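Local coordinates for protein argonaute (Aquifex aeolicus, PDB 1YVU) that cleaves RNA targets as a DNA-guided endonuclease, using short single-stranded DNA guides to bind the complementary strand, at residues I183-I188 with T253-V258; T168-L173 with K238-V243. One frame throughout, in Å; residues are numbered along the deposited sequence.

Overall arrangement
Both contacts belong to the PAZ domain and meet at its five-stranded antiparallel sheet, yet they illustrate two different ways of holding a fold together. Contact 1 pairs two strands of that sheet, 184-187 and 255-257, mainly through backbone hydrogen bonds; contact 2 sets helix 169-175 against strand 240-244 through side chains, with one amide gripping the backbone. Each is partly buried. In contact 1 the apolar face is enclosed while the lysine face is more open; in contact 2 Leu169 and Val242 are buried and Lys238 lies at the surface. The two join where Leu255 O is probably hydrogen-bonded to Leu169 N (2.7 Å) and where the Leu255 side chain packs on Val242.

Contact 1: residues I183-I188 with T253-V258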
ATOM      1  N   ILE A 183      -3.589  -2.512  16.207  1.00 75.52           N
ATOM      2  CA  ILE A 183      -4.962  -2.461  15.747  1.00 72.28           C
ATOM      3  C   ILE A 183      -5.232  -1.100  15.144  1.00 71.52           C
ATOM      4  O   ILE A 183      -5.056  -0.075  15.794  1.00 72.23           O
ATOM      5  CB  ILE A 183      -5.968  -2.838  16.864  1.00 73.01           C
ATOM      6  CG1 ILE A 183      -5.846  -4.339  17.140  1.00 79.76           C
ATOM      7  CG2 ILE A 183      -7.410  -2.490  16.462  1.00 73.53           C
ATOM      8  CD1 ILE A 183      -6.732  -4.861  18.247  1.00 76.86           C
ATOM      9  N   ARG A 184      -5.589  -1.108  13.863  1.00 64.74           N
ATOM     10  CA  ARG A 184      -5.885   0.119  13.135  1.00 58.17           C
ATOM     11  C   ARG A 184      -7.256   0.602  13.569  1.00 52.09           C
ATOM     12  O   ARG A 184      -8.227  -0.161  13.570  1.00 57.40           O
ATOM     13  CB  ARG A 184      -5.804  -0.103  11.609  1.00 61.98           C
ATOM     14  CG  ARG A 184      -4.452  -0.655  11.121  1.00 70.36           C
ATOM     15  CD  ARG A 184      -4.011  -0.165   9.730  1.00 75.40           C
ATOM     16  NE  ARG A 184      -2.561  -0.351   9.541  1.00 80.31           N
ATOM     17  CZ  ARG A 184      -1.883  -0.131   8.410  1.00 81.21           C
ATOM     18  NH1 ARG A 184      -2.494   0.288   7.311  1.00 74.14           N
ATOM     19  NH2 ARG A 184      -0.566  -0.310   8.385  1.00 78.21           N
ATOM     20  N   VAL A 185      -7.275   1.816  14.104  1.00 46.97           N
ATOM     21  CA  VAL A 185      -8.505   2.452  14.575  1.00 40.60           C
ATOM     22  C   VAL A 185      -8.757   3.778  13.849  1.00 36.92           C
ATOM     23  O   VAL A 185      -7.874   4.307  13.190  1.00 35.20           O
ATOM     24  CB  VAL A 185      -8.502   2.695  16.124  1.00 29.18           C
ATOM     25  CG1 VAL A 185      -8.972   1.486  16.843  1.00 28.61           C
ATOM     26  CG2 VAL A 185      -7.130   3.069  16.621  1.00 31.97           C
ATOM     27  N   LYS A 186      -9.979   4.290  13.943  1.00 37.03           N
ATOM     28  CA  LYS A 186     -10.342   5.551  13.311  1.00 40.49           C
ATOM     29  C   LYS A 186     -11.369   6.297  14.146  1.00 45.39           C
ATOM     30  O   LYS A 186     -12.336   5.676  14.616  1.00 42.42           O
ATOM     31  CB  LYS A 186     -10.966   5.325  11.914  1.00 40.86           C
ATOM     32  CG  LYS A 186     -11.455   6.622  11.201  1.00 40.23           C
ATOM     33  CD  LYS A 186     -12.794   6.453  10.551  1.00 43.61           C
ATOM     34  CE  LYS A 186     -13.307   7.743   9.985  1.00 42.48           C
ATOM     35  NZ  LYS A 186     -14.671   7.531   9.510  1.00 57.89           N
ATOM     36  N   PRO A 187     -11.159   7.622  14.359  1.00 46.01           N
ATOM     37  CA  PRO A 187     -12.081   8.489  15.123  1.00 49.67           C
ATOM     38  C   PRO A 187     -13.307   8.779  14.228  1.00 50.56           C
ATOM     39  O   PRO A 187     -13.161   8.879  13.004  1.00 50.43           O
ATOM     40  CB  PRO A 187     -11.256   9.750  15.347  1.00 44.61           C
ATOM     41  CG  PRO A 187      -9.856   9.258  15.339  1.00 45.82           C
ATOM     42  CD  PRO A 187      -9.845   8.285  14.221  1.00 44.87           C
ATOM     43  N   ILE A 188     -14.481   8.994  14.828  1.00 51.47           N
ATOM     44  CA  ILE A 188     -15.723   9.180  14.066  1.00 56.71           C
ATOM     45  C   ILE A 188     -15.811  10.235  12.948  1.00 58.75           C
ATOM     46  O   ILE A 188     -15.920   9.863  11.759  1.00 59.33           O
ATOM     47  CB  ILE A 188     -16.992   9.181  14.994  1.00 51.46           C
ATOM     48  CG1 ILE A 188     -17.077   7.822  15.719  1.00 50.99           C
ATOM     49  CG2 ILE A 188     -18.288   9.398  14.163  1.00 47.99           C
ATOM     50  CD1 ILE A 188     -18.287   7.621  16.620  1.00 53.14           C
ATOM     51  N   THR A 253     -13.417   6.247  23.552  1.00 25.86           N
ATOM     52  CA  THR A 253     -14.834   6.506  23.328  1.00 31.99           C
ATOM     53  C   THR A 253     -15.197   6.888  21.896  1.00 34.25           C
ATOM     54  O   THR A 253     -16.303   6.583  21.438  1.00 38.14           O
ATOM     55  CB  THR A 253     -15.371   7.588  24.285  1.00 34.06           C
ATOM     56  OG1 THR A 253     -14.657   8.822  24.074  1.00 37.39           O
ATOM     57  CG2 THR A 253     -15.247   7.120  25.748  1.00 24.12           C
ATOM     58  N   ILE A 254     -14.283   7.536  21.182  1.00 36.01           N
ATOM     59  CA  ILE A 254     -14.574   7.916  19.806  1.00 40.91           C
ATOM     60  C   ILE A 254     -13.810   7.076  18.797  1.00 44.27           C
ATOM     61  O   ILE A 254     -13.811   7.395  17.606  1.00 51.78           O
ATOM     62  CB  ILE A 254     -14.297   9.407  19.517  1.00 38.76           C
ATOM     63  CG1 ILE A 254     -12.870   9.774  19.934  1.00 35.86           C
ATOM     64  CG2 ILE A 254     -15.409  10.268  20.095  1.00 35.98           C
ATOM     65  CD1 ILE A 254     -12.217  10.716  18.991  1.00 37.40           C
ATOM     66  N   LEU A 255     -13.141   6.022  19.260  1.00 47.43           N
ATOM     67  CA  LEU A 255     -12.384   5.164  18.355  1.00 44.80           C
ATOM     68  C   LEU A 255     -13.123   3.904  17.982  1.00 41.57           C
ATOM     69  O   LEU A 255     -13.648   3.195  18.836  1.00 43.96           O
ATOM     70  CB  LEU A 255     -11.022   4.801  18.937  1.00 35.72           C
ATOM     71  CG  LEU A 255     -10.035   5.946  19.064  1.00 31.87           C
ATOM     72  CD1 LEU A 255      -8.895   5.568  19.970  1.00 32.41           C
ATOM     73  CD2 LEU A 255      -9.539   6.318  17.703  1.00 38.56           C
ATOM     74  N   LYS A 256     -13.199   3.676  16.680  1.00 43.46           N
ATOM     75  CA  LYS A 256     -13.825   2.497  16.127  1.00 39.64           C
ATOM     76  C   LYS A 256     -12.721   1.759  15.370  1.00 32.69           C
ATOM     77  O   LYS A 256     -11.903   2.402  14.722  1.00 34.64           O
ATOM     78  CB  LYS A 256     -14.971   2.894  15.188  1.00 45.81           C
ATOM     79  CG  LYS A 256     -16.390   2.814  15.807  1.00 52.14           C
ATOM     80  CD  LYS A 256     -17.463   3.060  14.712  1.00 63.89           C
ATOM     81  CE  LYS A 256     -18.900   2.669  15.109  1.00 58.36           C
ATOM     82  NZ  LYS A 256     -19.777   2.421  13.896  1.00 60.28           N
ATOM     83  N   PRO A 257     -12.588   0.430  15.572  1.00 36.27           N
ATOM     84  CA  PRO A 257     -11.574  -0.389  14.889  1.00 31.70           C
ATOM     85  C   PRO A 257     -11.832  -0.531  13.419  1.00 33.08           C
ATOM     86  O   PRO A 257     -12.966  -0.450  12.974  1.00 28.86           O
ATOM     87  CB  PRO A 257     -11.703  -1.740  15.570  1.00 28.24           C
ATOM     88  CG  PRO A 257     -12.054  -1.347  16.956  1.00 40.77           C
ATOM     89  CD  PRO A 257     -13.107  -0.300  16.744  1.00 36.70           C
ATOM     90  N   VAL A 258     -10.754  -0.714  12.671  1.00 37.22           N
ATOM     91  CA  VAL A 258     -10.814  -0.887  11.220  1.00 37.98           C
ATOM     92  C   VAL A 258     -10.355  -2.342  10.923  1.00 39.77           C
ATOM     93  O   VAL A 258      -9.249  -2.741  11.320  1.00 42.73           O
ATOM     94  CB  VAL A 258      -9.944   0.207  10.524  1.00 32.21           C
ATOM     95  CG1 VAL A 258      -9.808  -0.064   9.049  1.00 44.10           C
ATOM     96  CG2 VAL A 258     -10.575   1.586  10.715  1.00 34.07           C
TER
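Val185 packs against Pro257 in an antiparallel beta ladder, where strand 255-257, an outermost strand of the PAZ sheet, runs beside strand 184-187. The Val185 methyl CG1 reaches the proline ring (CG1 to Pro257 CG 4.2 Å), while its CB lies 4.1 Å from Leu255 CD2. That same leucine methyl lies alongside the Pro187 ring. Both prolines occupy non-hydrogen-bonded positions, and their lack of an N-H therefore costs this ladder nothing. Leu169 of helix 169-175 covers Val185, Leu255 and Pro257 on this apolar face. Between the prolines, Lys186 and Lys256 exchange two backbone bonds, Lys186 N to Lys256 O being 2.8 Å long, and their side chains emerge on the other face. Val258 closes one end: its N donates to Arg184 O (2.7 Å), and its CG2, anti to the carbonyl carbon, meets Lys186 CB at 3.9 Å. The Arg184 side chain leads away, to about 7 Å, side chain to side chain, from Asp683, a ligand of the bound calcium ion. At the other end Ile254 works with both backbone and side chain. Its O accepts a weak bond from Ile188 N, and its CD1 touches Pro187 CB at 3.9 Å.

Contact 2: residues T168-L173 with K238-V243; sequences TLQTLL and KAFLVV
Gln170 on helix 169-175 meets the start of strand 240-244 with its side-chain amide, a helix-on-sheet contact within the PAZ domain. The polar part centres on one hydrogen bond, in which Phe240 N donates to Gln170 OE1 at 2.9 Å, the donor tilted 27° from the amide's carbonyl plane. A bend at chi2 (52°) folds the glutamine chain over to the strand and brings NE2 to 2.9 Å from Lys238 O. Lys238 turns its own charge to Glu174, with which it forms a salt bridge. Against the aromatic ring, the amide plane lies only 15° from that of Phe240, although its NE2 approaches obliquely, 3.3 Å from CD1. Apolar contacts complete the join: Leu173 CD1 also comes to Phe240 CD1 obliquely, at 3.6 Å, and farther along the strand Leu169 CD2 meets Val242 CG2 at 3.9 Å. With an alanine in place of Gln170 the amide would be gone, and Phe240 N would probably be left without this acceptor while a gap opened beside the ring. The chemistry implies a division of labour: the leucines supply apolar packing, whereas the amide of buried Gln170 probably ties the helix to one backbone position where the strand begins.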
ATOM      1  N   THR A 168     -17.639   0.389  20.096  1.00 52.19           N
ATOM      2  CA  THR A 168     -16.591   1.384  20.223  1.00 43.87           C
ATOM      3  C   THR A 168     -15.333   0.648  20.716  1.00 40.24           C
ATOM      4  O   THR A 168     -15.395  -0.549  21.010  1.00 36.11           O
ATOM      5  CB  THR A 168     -17.082   2.418  21.261  1.00 45.53           C
ATOM      6  OG1 THR A 168     -18.238   3.081  20.743  1.00 45.65           O
ATOM      7  CG2 THR A 168     -16.071   3.425  21.587  1.00 43.11           C
ATOM      8  N   LEU A 169     -14.196   1.339  20.746  1.00 35.51           N
ATOM      9  CA  LEU A 169     -12.965   0.744  21.256  1.00 32.37           C
ATOM     10  C   LEU A 169     -13.079   0.688  22.786  1.00 30.35           C
ATOM     11  O   LEU A 169     -12.518  -0.199  23.391  1.00 25.86           O
ATOM     12  CB  LEU A 169     -11.718   1.523  20.807  1.00 33.67           C
ATOM     13  CG  LEU A 169     -10.323   0.884  21.011  1.00 31.80           C
ATOM     14  CD1 LEU A 169     -10.204  -0.363  20.198  1.00 31.58           C
ATOM     15  CD2 LEU A 169      -9.200   1.803  20.630  1.00 22.88           C
ATOM     16  N   GLN A 170     -13.887   1.580  23.375  1.00 34.07           N
ATOM     17  CA  GLN A 170     -14.150   1.608  24.827  1.00 31.28           C
ATOM     18  C   GLN A 170     -15.065   0.429  25.227  1.00 33.45           C
ATOM     19  O   GLN A 170     -14.733  -0.323  26.142  1.00 32.51           O
ATOM     20  CB  GLN A 170     -14.795   2.945  25.239  1.00 28.73           C
ATOM     21  CG  GLN A 170     -14.918   3.219  26.744  1.00 27.95           C
ATOM     22  CD  GLN A 170     -13.618   3.059  27.509  1.00 34.48           C
ATOM     23  OE1 GLN A 170     -12.632   3.766  27.270  1.00 37.52           O
ATOM     24  NE2 GLN A 170     -13.613   2.122  28.448  1.00 35.07           N
ATOM     25  N   THR A 171     -16.166   0.238  24.492  1.00 28.71           N
ATOM     26  CA  THR A 171     -17.117  -0.853  24.719  1.00 30.87           C
ATOM     27  C   THR A 171     -16.354  -2.187  24.600  1.00 40.12           C
ATOM     28  O   THR A 171     -16.610  -3.125  25.348  1.00 38.75           O
ATOM     29  CB  THR A 171     -18.255  -0.820  23.662  1.00 31.96           C
ATOM     30  OG1 THR A 171     -18.850   0.494  23.610  1.00 21.02           O
ATOM     31  CG2 THR A 171     -19.319  -1.872  23.973  1.00 27.65           C
ATOM     32  N   LEU A 172     -15.366  -2.203  23.704  1.00 43.88           N
ATOM     33  CA  LEU A 172     -14.513  -3.370  23.443  1.00 48.15           C
ATOM     34  C   LEU A 172     -13.444  -3.626  24.489  1.00 49.54           C
ATOM     35  O   LEU A 172     -13.231  -4.775  24.863  1.00 53.11           O
ATOM     36  CB  LEU A 172     -13.833  -3.262  22.072  1.00 46.81           C
ATOM     37  CG  LEU A 172     -14.569  -3.820  20.855  1.00 53.52           C
ATOM     38  CD1 LEU A 172     -13.957  -3.258  19.596  1.00 46.71           C
ATOM     39  CD2 LEU A 172     -14.520  -5.330  20.847  1.00 48.92           C
ATOM     40  N   LEU A 173     -12.744  -2.575  24.919  1.00 51.14           N
ATOM     41  CA  LEU A 173     -11.688  -2.694  25.935  1.00 50.21           C
ATOM     42  C   LEU A 173     -12.273  -3.062  27.307  1.00 55.83           C
ATOM     43  O   LEU A 173     -11.598  -3.699  28.136  1.00 56.45           O
ATOM     44  CB  LEU A 173     -10.868  -1.392  26.040  1.00 52.22           C
ATOM     45  CG  LEU A 173      -9.918  -0.937  24.913  1.00 54.00           C
ATOM     46  CD1 LEU A 173      -9.334   0.452  25.186  1.00 49.25           C
ATOM     47  CD2 LEU A 173      -8.822  -1.944  24.687  1.00 47.83           C
ATOM     48  N   LYS A 238     -13.934   4.837  34.188  1.00 48.30           N
ATOM     49  CA  LYS A 238     -13.868   3.624  33.353  1.00 44.73           C
ATOM     50  C   LYS A 238     -13.248   3.847  31.956  1.00 34.50           C
ATOM     51  O   LYS A 238     -13.013   2.884  31.221  1.00 30.22           O
ATOM     52  CB  LYS A 238     -15.267   3.011  33.198  1.00 44.09           C
ATOM     53  CG  LYS A 238     -16.290   3.923  32.518  1.00 52.07           C
ATOM     54  CD  LYS A 238     -17.222   3.123  31.628  1.00 58.06           C
ATOM     55  CE  LYS A 238     -17.684   3.942  30.429  1.00 59.48           C
ATOM     56  NZ  LYS A 238     -18.393   3.116  29.398  1.00 58.41           N
ATOM     57  N   ALA A 239     -12.975   5.106  31.612  1.00 31.71           N
ATOM     58  CA  ALA A 239     -12.431   5.446  30.306  1.00 29.26           C
ATOM     59  C   ALA A 239     -10.958   5.284  30.103  1.00 29.30           C
ATOM     60  O   ALA A 239     -10.161   5.371  31.042  1.00 36.21           O
ATOM     61  CB  ALA A 239     -12.827   6.831  29.910  1.00 29.98           C
ATOM     62  N   PHE A 240     -10.624   5.044  28.845  1.00 29.07           N
ATOM     63  CA  PHE A 240      -9.257   4.877  28.417  1.00 29.54           C
ATOM     64  C   PHE A 240      -8.893   5.916  27.377  1.00 29.55           C
ATOM     65  O   PHE A 240      -9.743   6.468  26.657  1.00 26.89           O
ATOM     66  CB  PHE A 240      -9.035   3.507  27.790  1.00 27.61           C
ATOM     67  CG  PHE A 240      -9.282   2.361  28.705  1.00 29.22           C
ATOM     68  CD1 PHE A 240     -10.392   1.516  28.502  1.00 27.53           C
ATOM     69  CD2 PHE A 240      -8.361   2.045  29.715  1.00 27.76           C
ATOM     70  CE1 PHE A 240     -10.586   0.345  29.288  1.00 32.24           C
ATOM     71  CE2 PHE A 240      -8.526   0.883  30.516  1.00 33.47           C
ATOM     72  CZ  PHE A 240      -9.645   0.025  30.301  1.00 36.29           C
ATOM     73  N   LEU A 241      -7.611   6.240  27.366  1.00 27.24           N
ATOM     74  CA  LEU A 241      -7.073   7.174  26.408  1.00 28.63           C
ATOM     75  C   LEU A 241      -6.074   6.338  25.679  1.00 30.14           C
ATOM     76  O   LEU A 241      -5.387   5.501  26.270  1.00 25.90           O
ATOM     77  CB  LEU A 241      -6.409   8.380  27.068  1.00 21.53           C
ATOM     78  CG  LEU A 241      -7.263   9.191  28.042  1.00 26.19           C
ATOM     79  CD1 LEU A 241      -6.514  10.362  28.569  1.00 25.07           C
ATOM     80  CD2 LEU A 241      -8.523   9.641  27.385  1.00 27.89           C
ATOM     81  N   VAL A 242      -6.120   6.491  24.362  1.00 31.68           N
ATOM     82  CA  VAL A 242      -5.292   5.750  23.423  1.00 36.26           C
ATOM     83  C   VAL A 242      -4.338   6.665  22.672  1.00 35.89           C
ATOM     84  O   VAL A 242      -4.751   7.678  22.093  1.00 38.25           O
ATOM     85  CB  VAL A 242      -6.200   5.013  22.395  1.00 34.45           C
ATOM     86  CG1 VAL A 242      -5.376   4.114  21.481  1.00 25.99           C
ATOM     87  CG2 VAL A 242      -7.318   4.207  23.122  1.00 30.50           C
ATOM     88  N   VAL A 243      -3.060   6.285  22.680  1.00 39.47           N
ATOM     89  CA  VAL A 243      -2.015   7.034  21.979  1.00 41.80           C
ATOM     90  C   VAL A 243      -1.718   6.301  20.664  1.00 42.07           C
ATOM     91  O   VAL A 243      -1.450   5.094  20.652  1.00 40.37           O
ATOM     92  CB  VAL A 243      -0.710   7.187  22.828  1.00 33.32           C
ATOM     93  CG1 VAL A 243       0.252   8.183  22.153  1.00 27.38           C
ATOM     94  CG2 VAL A 243      -1.039   7.663  24.231  1.00 29.81           C
TER